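Local coordinates for SusD-like protein BACOVA_02651 (Bacteroides ovatus, PDB 5E75), which binds polysaccharide at the cell surface and probably captures xyloglucan before its transport into the periplasm for degradation, at residues A75-S88 against Y123-N137. Sequence-based numbering, arbitrary orientation.
Sequences AWSGFYSVVTMANS and YMLRIWGPVILIEDN. With EDO (1,2-ethanediol), chain C; EDO (1,2-ethanediol), chain D.
Trp76 drives the CE3–CZ3 edge of its indole into one face of Trp128: the planes stand at 89°, making a T-shaped pair, with Trp76 CE3 3.7 Å from Trp128 CE2. With CG anti to the backbone N, the Trp76 indole projects with its benzo edge toward that face; Ile127 CG2 covers the opposite one. Phe79 brings its CD2 to the edge of Trp128, and its CE2 meets Ile127 CD1 at 3.4 Å. Between the aromatics, the Met124 chain bends at chi3 (-87°), bringing CE over one face of Tyr80, 4.0 Å from the ring centroid in a CH-pi contact, while SD lies 3.5 Å from Tyr80 CE2 and makes longer, oblique Met-aromatic contacts with Trp76 and Phe79.

Ile134 CD1 packs obliquely against Tyr80 CE1, across the ring plane from Met124 CE, and the phenol OH donates to Ile132 O at 2.7 Å, slightly tilted from the carbonyl plane; Tyr121 OH binds the same oxygen. A leucine in place of Tyr80 would probably cost Ile132 O one of its donors and Met124 CE the flat ring it lies on.

Farther along, Asn137 ND2 donates to Thr84 O (3.0 Å, nearly straight at 171°), approaching from the carbonyl face opposite Ser88 N. Asn87 ND2 bonds both Ile134 O and, at 3.0 Å, Asn137 OD1; Arg117 hydrogen-bonds Asn87 OD1, probably fixing that amide's rotation. Together these contacts lay the extended connection between helices 103-125 and 137-142 along helix 70-95, an aromatic–methionine cluster at one end and an asparagine pair at the other, within the helical, TPR-related scaffold of the SusD family.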
loop_
_atom_site.group_PDB
_atom_site.type_symbol
_atom_site.label_atom_id
_atom_site.label_comp_id
_atom_site.label_asym_id
_atom_site.label_seq_id
_atom_site.Cartn_x
_atom_site.Cartn_y
_atom_site.Cartn_z
ATOM N N ALA A 75 -7.864 -6.061 -10.242
ATOM C CA ALA A 75 -7.068 -6.425 -9.064
ATOM C C ALA A 75 -6.927 -7.944 -8.940
ATOM O O ALA A 75 -5.831 -8.453 -8.720
ATOM C CB ALA A 75 -7.681 -5.828 -7.795
ATOM N N TRP A 76 -8.046 -8.633 -9.121
ATOM C CA TRP A 76 -8.094 -10.101 -9.071
ATOM C C TRP A 76 -7.135 -10.671 -10.100
ATOM O O TRP A 76 -6.319 -11.533 -9.785
ATOM C CB TRP A 76 -9.520 -10.575 -9.330
ATOM C CG TRP A 76 -9.791 -12.084 -9.229
ATOM C CD1 TRP A 76 -9.757 -12.999 -10.243
ATOM C CD2 TRP A 76 -10.186 -12.810 -8.051
ATOM N NE1 TRP A 76 -10.108 -14.238 -9.766
ATOM C CE2 TRP A 76 -10.365 -14.151 -8.422
ATOM C CE3 TRP A 76 -10.403 -12.449 -6.713
ATOM C CZ2 TRP A 76 -10.740 -15.136 -7.506
ATOM C CZ3 TRP A 76 -10.759 -13.434 -5.810
ATOM C CH2 TRP A 76 -10.943 -14.751 -6.211
ATOM N N SER A 77 -7.213 -10.165 -11.327
ATOM C CA SER A 77 -6.283 -10.570 -12.382
ATOM C C SER A 77 -4.830 -10.310 -12.016
ATOM O O SER A 77 -3.971 -11.163 -12.226
ATOM C CB SER A 77 -6.593 -9.838 -13.700
ATOM O OG SER A 77 -5.656 -10.211 -14.722
ATOM N N GLY A 78 -4.543 -9.120 -11.493
ATOM C CA GLY A 78 -3.191 -8.763 -11.119
ATOM C C GLY A 78 -2.600 -9.631 -10.036
ATOM O O GLY A 78 -1.488 -10.138 -10.171
ATOM N N PHE A 79 -3.344 -9.827 -8.940
ATOM C CA PHE A 79 -2.825 -10.633 -7.862
ATOM C C PHE A 79 -2.643 -12.072 -8.336
ATOM O O PHE A 79 -1.632 -12.688 -8.003
ATOM C CB PHE A 79 -3.744 -10.579 -6.635
ATOM C CG PHE A 79 -3.840 -9.213 -5.996
ATOM C CD1 PHE A 79 -2.704 -8.500 -5.623
ATOM C CD2 PHE A 79 -5.069 -8.643 -5.767
ATOM C CE1 PHE A 79 -2.808 -7.230 -5.033
ATOM C CE2 PHE A 79 -5.175 -7.383 -5.187
ATOM C CZ PHE A 79 -4.044 -6.687 -4.817
ATOM N N TYR A 80 -3.604 -12.600 -9.098
ATOM C CA TYR A 80 -3.427 -13.960 -9.616
ATOM C C TYR A 80 -2.318 -14.050 -10.668
ATOM O O TYR A 80 -1.722 -15.102 -10.826
ATOM C CB TYR A 80 -4.755 -14.590 -10.085
ATOM C CG TYR A 80 -5.473 -15.206 -8.912
ATOM C CD1 TYR A 80 -4.992 -16.367 -8.328
ATOM C CD2 TYR A 80 -6.573 -14.593 -8.321
ATOM C CE1 TYR A 80 -5.598 -16.930 -7.238
ATOM C CE2 TYR A 80 -7.189 -15.162 -7.198
ATOM C CZ TYR A 80 -6.689 -16.333 -6.682
ATOM O OH TYR A 80 -7.287 -16.899 -5.571
ATOM N N SER A 81 -2.003 -12.949 -11.335
ATOM C CA SER A 81 -0.840 -12.927 -12.225
ATOM C C SER A 81 0.457 -13.088 -11.435
ATOM O O SER A 81 1.387 -13.777 -11.856
ATOM C CB SER A 81 -0.807 -11.633 -13.044
ATOM O OG SER A 81 -1.812 -11.621 -14.040
ATOM N N VAL A 82 0.534 -12.455 -10.268
ATOM C CA VAL A 82 1.683 -12.657 -9.388
ATOM C C VAL A 82 1.774 -14.124 -8.954
ATOM O O VAL A 82 2.852 -14.735 -9.000
ATOM C CB VAL A 82 1.642 -11.731 -8.131
ATOM C CG1 VAL A 82 2.845 -11.999 -7.239
ATOM C CG2 VAL A 82 1.618 -10.265 -8.527
ATOM N N VAL A 83 0.657 -14.686 -8.510
ATOM C CA VAL A 83 0.644 -16.056 -8.040
ATOM C C VAL A 83 1.075 -17.001 -9.151
ATOM O O VAL A 83 1.933 -17.856 -8.932
ATOM C CB VAL A 83 -0.763 -16.462 -7.530
ATOM C CG1 VAL A 83 -0.826 -17.963 -7.217
ATOM C CG2 VAL A 83 -1.158 -15.605 -6.304
ATOM N N THR A 84 0.479 -16.868 -10.332
ATOM C CA THR A 84 0.798 -17.818 -11.399
ATOM C C THR A 84 2.205 -17.595 -11.945
ATOM O O THR A 84 2.884 -18.570 -12.293
ATOM C CB THR A 84 -0.250 -17.821 -12.506
ATOM O OG1 THR A 84 -0.308 -16.546 -13.097
ATOM C CG2 THR A 84 -1.624 -18.183 -11.963
ATOM N N MET A 85 2.683 -16.358 -12.013
ATOM C CA MET A 85 4.100 -16.163 -12.372
ATOM C C MET A 85 5.061 -16.788 -11.350
ATOM O O MET A 85 6.085 -17.385 -11.715
ATOM C CB MET A 85 4.462 -14.689 -12.580
ATOM C CG MET A 85 5.880 -14.561 -13.139
ATOM S SD MET A 85 6.462 -12.898 -13.438
ATOM C CE MET A 85 5.308 -12.365 -14.670
ATOM N N ALA A 86 4.767 -16.613 -10.068
ATOM C CA ALA A 86 5.559 -17.234 -9.011
ATOM C C ALA A 86 5.593 -18.750 -9.220
ATOM O O ALA A 86 6.656 -19.386 -9.134
ATOM C CB ALA A 86 4.972 -16.893 -7.634
ATOM N N ASN A 87 4.426 -19.336 -9.472
ATOM C CA ASN A 87 4.352 -20.782 -9.692
ATOM C C ASN A 87 5.186 -21.210 -10.912
ATOM O O ASN A 87 5.882 -22.231 -10.876
ATOM C CB ASN A 87 2.898 -21.231 -9.837
ATOM C CG ASN A 87 2.102 -21.042 -8.569
ATOM O OD1 ASN A 87 2.666 -20.842 -7.489
ATOM N ND2 ASN A 87 0.788 -21.131 -8.689
ATOM N N SER A 88 5.148 -20.405 -11.963
ATOM C CA SER A 88 5.928 -20.702 -13.161
ATOM C C SER A 88 7.422 -20.629 -12.885
ATOM O O SER A 88 8.189 -21.481 -13.367
ATOM C CB SER A 88 5.559 -19.763 -14.292
ATOM O OG SER A 88 4.261 -20.041 -14.779
ATOM N N TYR A 123 -2.461 -9.336 0.314
ATOM C CA TYR A 123 -3.364 -8.298 -0.165
ATOM C C TYR A 123 -4.776 -8.862 -0.376
ATOM O O TYR A 123 -5.774 -8.287 0.085
ATOM C CB TYR A 123 -2.865 -7.694 -1.472
ATOM C CG TYR A 123 -1.674 -6.752 -1.366
ATOM C CD1 TYR A 123 -1.668 -5.674 -0.493
ATOM C CD2 TYR A 123 -0.565 -6.930 -2.191
ATOM C CE1 TYR A 123 -0.598 -4.824 -0.436
ATOM C CE2 TYR A 123 0.517 -6.074 -2.146
ATOM C CZ TYR A 123 0.493 -5.010 -1.266
ATOM O OH TYR A 123 1.564 -4.129 -1.186
ATOM N N MET A 124 -4.881 -9.988 -1.080
ATOM C CA MET A 124 -6.200 -10.565 -1.375
ATOM C C MET A 124 -6.998 -10.905 -0.124
ATOM O O MET A 124 -8.224 -10.726 -0.081
ATOM C CB MET A 124 -6.072 -11.807 -2.238
ATOM C CG MET A 124 -5.662 -11.478 -3.664
ATOM S SD MET A 124 -6.056 -12.764 -4.859
ATOM C CE MET A 124 -4.607 -13.734 -4.696
ATOM N N LEU A 125 -6.301 -11.373 0.908
ATOM C CA LEU A 125 -6.917 -11.743 2.176
ATOM C C LEU A 125 -7.622 -10.540 2.818
ATOM O O LEU A 125 -8.612 -10.709 3.531
ATOM C CB LEU A 125 -5.838 -12.284 3.100
ATOM C CG LEU A 125 -6.237 -12.719 4.514
ATOM C CD1 LEU A 125 -7.300 -13.818 4.495
ATOM C CD2 LEU A 125 -5.030 -13.201 5.264
ATOM N N ARG A 126 -7.105 -9.341 2.567
ATOM C CA ARG A 126 -7.625 -8.109 3.149
ATOM C C ARG A 126 -8.428 -7.293 2.113
ATOM O O ARG A 126 -8.554 -6.063 2.277
ATOM C CB ARG A 126 -6.438 -7.277 3.743
ATOM C CG ARG A 126 -5.523 -8.022 4.864
ATOM C CD ARG A 126 -4.167 -7.285 5.221
ATOM N NE ARG A 126 -3.228 -7.281 4.114
ATOM C CZ ARG A 126 -2.186 -6.488 4.013
ATOM N NH1 ARG A 126 -1.935 -5.577 4.956
ATOM N NH2 ARG A 126 -1.429 -6.531 2.929
ATOM N N ILE A 127 -8.905 -7.953 1.039
ATOM C CA ILE A 127 -9.858 -7.419 0.052
ATOM C C ILE A 127 -11.096 -8.312 -0.017
ATOM O O ILE A 127 -12.217 -7.848 0.211
ATOM C CB ILE A 127 -9.243 -7.321 -1.386
ATOM C CG1 ILE A 127 -8.098 -6.330 -1.410
ATOM C CG2 ILE A 127 -10.324 -6.928 -2.431
ATOM C CD1 ILE A 127 -7.191 -6.455 -2.647
ATOM N N TRP A 128 -10.888 -9.595 -0.304
ATOM C CA TRP A 128 -11.965 -10.577 -0.443
ATOM C C TRP A 128 -12.099 -11.527 0.752
ATOM O O TRP A 128 -13.197 -12.026 1.012
ATOM C CB TRP A 128 -11.768 -11.430 -1.710
ATOM C CG TRP A 128 -11.948 -10.638 -2.967
ATOM C CD1 TRP A 128 -13.135 -10.250 -3.508
ATOM C CD2 TRP A 128 -10.924 -10.107 -3.816
ATOM N NE1 TRP A 128 -12.919 -9.500 -4.643
ATOM C CE2 TRP A 128 -11.569 -9.411 -4.863
ATOM C CE3 TRP A 128 -9.526 -10.151 -3.797
ATOM C CZ2 TRP A 128 -10.867 -8.747 -5.861
ATOM C CZ3 TRP A 128 -8.832 -9.510 -4.804
ATOM C CH2 TRP A 128 -9.504 -8.815 -5.824
ATOM N N GLY A 129 -11.006 -11.771 1.476
ATOM C CA GLY A 129 -11.003 -12.759 2.550
ATOM C C GLY A 129 -10.655 -14.121 1.973
ATOM O O GLY A 129 -9.532 -14.311 1.534
ATOM N N PRO A 130 -11.610 -15.066 1.933
ATOM C CA PRO A 130 -11.327 -16.343 1.278
ATOM C C PRO A 130 -10.939 -16.134 -0.175
ATOM O O PRO A 130 -11.547 -15.323 -0.883
ATOM C CB PRO A 130 -12.664 -17.098 1.388
ATOM C CG PRO A 130 -13.369 -16.465 2.550
ATOM C CD PRO A 130 -12.975 -15.024 2.495
ATOM N N VAL A 131 -9.928 -16.865 -0.625
ATOM C CA VAL A 131 -9.538 -16.867 -2.039
ATOM C C VAL A 131 -9.056 -18.273 -2.395
ATOM O O VAL A 131 -8.940 -19.121 -1.506
ATOM C CB VAL A 131 -8.439 -15.809 -2.363
ATOM C CG1 VAL A 131 -9.006 -14.388 -2.273
ATOM C CG2 VAL A 131 -7.235 -15.973 -1.461
ATOM N N ILE A 132 -8.799 -18.540 -3.673
ATOM C CA ILE A 132 -8.351 -19.858 -4.108
ATOM C C ILE A 132 -6.829 -19.949 -3.988
ATOM O O ILE A 132 -6.111 -19.173 -4.629
ATOM C CB ILE A 132 -8.760 -20.104 -5.571
ATOM C CG1 ILE A 132 -10.276 -19.971 -5.718
ATOM C CG2 ILE A 132 -8.305 -21.474 -6.031
ATOM C CD1 ILE A 132 -10.766 -19.867 -7.149
ATOM N N LEU A 133 -6.344 -20.880 -3.172
ATOM C CA LEU A 133 -4.913 -21.133 -3.026
ATOM C C LEU A 133 -4.428 -22.069 -4.125
ATOM O O LEU A 133 -5.050 -23.105 -4.386
ATOM C CB LEU A 133 -4.639 -21.741 -1.648
ATOM C CG LEU A 133 -4.950 -20.797 -0.474
ATOM C CD1 LEU A 133 -4.815 -21.566 0.829
ATOM C CD2 LEU A 133 -4.028 -19.581 -0.491
ATOM N N ILE A 134 -3.351 -21.664 -4.798
ATOM C CA ILE A 134 -2.849 -22.366 -5.986
ATOM C C ILE A 134 -1.339 -22.481 -5.950
ATOM O O ILE A 134 -0.638 -21.461 -5.928
ATOM C CB ILE A 134 -3.156 -21.598 -7.297
ATOM C CG1 ILE A 134 -4.628 -21.258 -7.411
ATOM C CG2 ILE A 134 -2.699 -22.445 -8.514
ATOM C CD1 ILE A 134 -4.914 -20.272 -8.504
ATOM N N GLU A 135 -0.838 -23.717 -5.960
ATOM C CA GLU A 135 0.591 -23.968 -6.128
ATOM C C GLU A 135 0.922 -24.602 -7.481
ATOM O O GLU A 135 2.076 -24.571 -7.894
ATOM C CB GLU A 135 1.124 -24.895 -5.043
ATOM C CG GLU A 135 1.068 -24.350 -3.646
ATOM C CD GLU A 135 1.542 -25.354 -2.622
ATOM O OE1 GLU A 135 2.767 -25.607 -2.546
ATOM O OE2 GLU A 135 0.680 -25.907 -1.905
ATOM N N ASP A 136 -0.084 -25.182 -8.140
ATOM C CA ASP A 136 0.106 -25.900 -9.408
ATOM C C ASP A 136 -0.759 -25.244 -10.472
ATOM O O ASP A 136 -1.972 -25.442 -10.507
ATOM C CB ASP A 136 -0.297 -27.373 -9.237
ATOM C CG ASP A 136 -0.014 -28.218 -10.471
ATOM O OD1 ASP A 136 0.279 -27.654 -11.538
ATOM O OD2 ASP A 136 -0.073 -29.462 -10.354
ATOM N N ASN A 137 -0.129 -24.466 -11.340
ATOM C CA ASN A 137 -0.854 -23.788 -12.406
ATOM C C ASN A 137 -1.617 -24.762 -13.300
ATOM O O ASN A 137 -2.665 -24.415 -13.818
ATOM C CB ASN A 137 0.081 -22.971 -13.287
ATOM C CG ASN A 137 0.628 -21.742 -12.597
ATOM O OD1 ASN A 137 0.102 -21.293 -11.573
ATOM N ND2 ASN A 137 1.668 -21.168 -13.174
HETATM C C1 EDO C . 2.243 -6.618 2.691
HETATM O O1 EDO C . 1.422 -5.572 3.201
HETATM C C2 EDO C . 1.935 -6.881 1.223
HETATM O O2 EDO C . 0.843 -7.791 1.079
HETATM C C1 EDO D . -8.550 -17.618 -9.848
HETATM O O1 EDO D . -9.581 -16.992 -10.620
HETATM C C2 EDO D . -7.496 -18.198 -10.766
HETATM O O2 EDO D . -7.185 -17.239 -11.783
HETATM O O HOH W 1 5.116 -24.373 -9.398
HETATM O O HOH W 2 2.897 -22.368 -15.638
#